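Local coordinates for protein short-chain dehydrogenase/reductase SDR (Paraburkholderia phymatum, PDB 5VA8) that probably catalyses NADP(H)-dependent oxidation or reduction of an unspecified substrate, as a tetrameric short-chain dehydrogenase/reductase with a Rossmann fold, at residues E78-A83 and I125-A130. Sequence-based numbering, arbitrary orientation.
Sequences EGRAAA and IELIRA
Arg80 and Leu127 mark the closest approach of the two helical backbones, their CA atoms 7.0 Å apart, and Arg80 spans the gap with its side chain. CG of Arg80 stands anti to the carbonyl carbon (chi1 -67°), and the aliphatic part of the chain runs over the isobutyl group of Leu127: CD lies 3.9 Å from Leu127 CG, while CB and CG both meet Leu127 CD2. A bend at chi3 (-76°) then carries the guanidinium slantwise across Glu126. Arg80 NE comes within 3.7 Å of Glu126 CB, and Glu126 CG lies over one face of the guanidinium, so the methylene part of the glutamate, rather than its acid, packs on the arginine.

The carboxylate, in the one of its two conformers described here, leads away from helix 77-86, its plane turned 72° from the Arg80 guanidinium. In this conformer Arg129, one turn on, holds it in a side-on salt bridge, NH2 to Glu126 OE1 at 3.0 Å and NE to Glu126 OE2 at 3.1 Å, both bonds nearly straight and on the syn side but tilted out of the carboxylate plane. A water then links the two helices, accepting from Arg80 NH2 (3.0 Å) and donating to Glu126 OE1 (2.9 Å). Arg80 NH1 also makes a weak hydrogen bond to Ile74 O.

In this Rossmann fold, helix 77-86 precedes strand 92-95 and helix 110-138 follows it; Leu127 also packs on Leu93 and Asn95 of that strand. Beyond the contact, Arg129 packs on Arg106 of a second subunit. The helices are thus joined by aliphatic packing of Arg80 against Leu127 and Glu126 and, in this conformer, by the water bridge; the opposite charges of Arg80 and Glu126 probably attract at longer range, without a direct ion pair.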
# COMPACT_ATOMS: atom_id res chain seq x y z
N GLU A 78 -29.47 -19.85 -6.29
CA GLU A 78 -30.87 -19.85 -5.87
C GLU A 78 -31.11 -18.89 -4.71
O GLU A 78 -32.16 -18.23 -4.65
CB GLU A 78 -31.31 -21.26 -5.47
CG GLU A 78 -31.36 -22.26 -6.63
CD GLU A 78 -29.99 -22.78 -7.03
OE1 GLU A 78 -28.98 -22.46 -6.35
OE2 GLU A 78 -29.93 -23.52 -8.03
N GLY A 79 -30.17 -18.81 -3.78
CA GLY A 79 -30.33 -17.88 -2.68
C GLY A 79 -30.23 -16.44 -3.13
O GLY A 79 -31.01 -15.58 -2.69
N ARG A 80 -29.26 -16.14 -4.00
CA ARG A 80 -29.19 -14.80 -4.58
C ARG A 80 -30.50 -14.44 -5.28
O ARG A 80 -31.00 -13.32 -5.14
CB ARG A 80 -28.01 -14.70 -5.54
CG ARG A 80 -26.68 -14.81 -4.82
CD ARG A 80 -25.49 -14.51 -5.74
NE ARG A 80 -25.14 -15.60 -6.67
CZ ARG A 80 -24.35 -16.62 -6.36
NH1 ARG A 80 -23.85 -16.74 -5.13
NH2 ARG A 80 -24.06 -17.53 -7.27
N ALA A 81 -31.07 -15.40 -6.00
CA ALA A 81 -32.32 -15.12 -6.70
C ALA A 81 -33.45 -14.85 -5.73
O ALA A 81 -34.32 -14.00 -5.99
CB ALA A 81 -32.68 -16.29 -7.63
N ALA A 82 -33.48 -15.57 -4.60
CA ALA A 82 -34.54 -15.36 -3.61
C ALA A 82 -34.39 -14.01 -2.93
O ALA A 82 -35.39 -13.34 -2.63
CB ALA A 82 -34.52 -16.48 -2.56
N ALA A 83 -33.15 -13.60 -2.67
CA ALA A 83 -32.91 -12.29 -2.09
C ALA A 83 -33.35 -11.19 -3.05
O ALA A 83 -34.01 -10.23 -2.65
CB ALA A 83 -31.43 -12.14 -1.73
N ILE A 125 -19.54 -10.57 -6.05
CA ILE A 125 -19.43 -10.15 -7.45
C ILE A 125 -20.74 -10.38 -8.20
O ILE A 125 -21.20 -9.52 -8.96
CB ILE A 125 -18.25 -10.89 -8.12
CG1 ILE A 125 -16.93 -10.36 -7.56
CG2 ILE A 125 -18.28 -10.71 -9.67
CD1 ILE A 125 -15.70 -11.14 -8.03
N GLU A 126 -21.35 -11.55 -8.00
CA GLU A 126 -22.60 -11.82 -8.70
C GLU A 126 -23.74 -10.94 -8.21
O GLU A 126 -24.62 -10.59 -9.01
CB GLU A 126 -22.94 -13.31 -8.57
CG GLU A 126 -22.02 -14.20 -9.40
CD GLU A 126 -22.18 -13.98 -10.90
OE1 GLU A 126 -22.97 -14.72 -11.52
OE2 GLU A 126 -21.53 -13.07 -11.46
N LEU A 127 -23.75 -10.57 -6.93
CA LEU A 127 -24.81 -9.67 -6.47
C LEU A 127 -24.60 -8.26 -7.02
O LEU A 127 -25.58 -7.57 -7.32
CB LEU A 127 -24.88 -9.64 -4.94
CG LEU A 127 -25.57 -10.89 -4.37
CD1 LEU A 127 -25.35 -11.03 -2.86
CD2 LEU A 127 -27.06 -10.86 -4.69
N ILE A 128 -23.35 -7.82 -7.15
CA ILE A 128 -23.10 -6.56 -7.85
C ILE A 128 -23.59 -6.65 -9.28
O ILE A 128 -24.31 -5.76 -9.76
CB ILE A 128 -21.61 -6.18 -7.78
CG1 ILE A 128 -21.25 -5.84 -6.34
CG2 ILE A 128 -21.33 -5.02 -8.72
CD1 ILE A 128 -19.77 -5.70 -6.07
N ARG A 129 -23.25 -7.73 -9.98
CA ARG A 129 -23.66 -7.84 -11.38
C ARG A 129 -25.18 -7.79 -11.50
O ARG A 129 -25.72 -7.20 -12.45
CB ARG A 129 -23.11 -9.12 -12.00
CG ARG A 129 -23.33 -9.19 -13.50
CD ARG A 129 -22.60 -10.36 -14.14
NE ARG A 129 -23.11 -11.66 -13.71
CZ ARG A 129 -24.23 -12.22 -14.18
NH1 ARG A 129 -24.96 -11.60 -15.10
NH2 ARG A 129 -24.60 -13.42 -13.74
N ALA A 130 -25.90 -8.38 -10.54
CA ALA A 130 -27.35 -8.43 -10.62
C ALA A 130 -28.04 -7.13 -10.22
O ALA A 130 -29.23 -6.96 -10.53
CB ALA A 130 -27.87 -9.56 -9.73
O HOH W 1 -24.49 -16.76 -10.12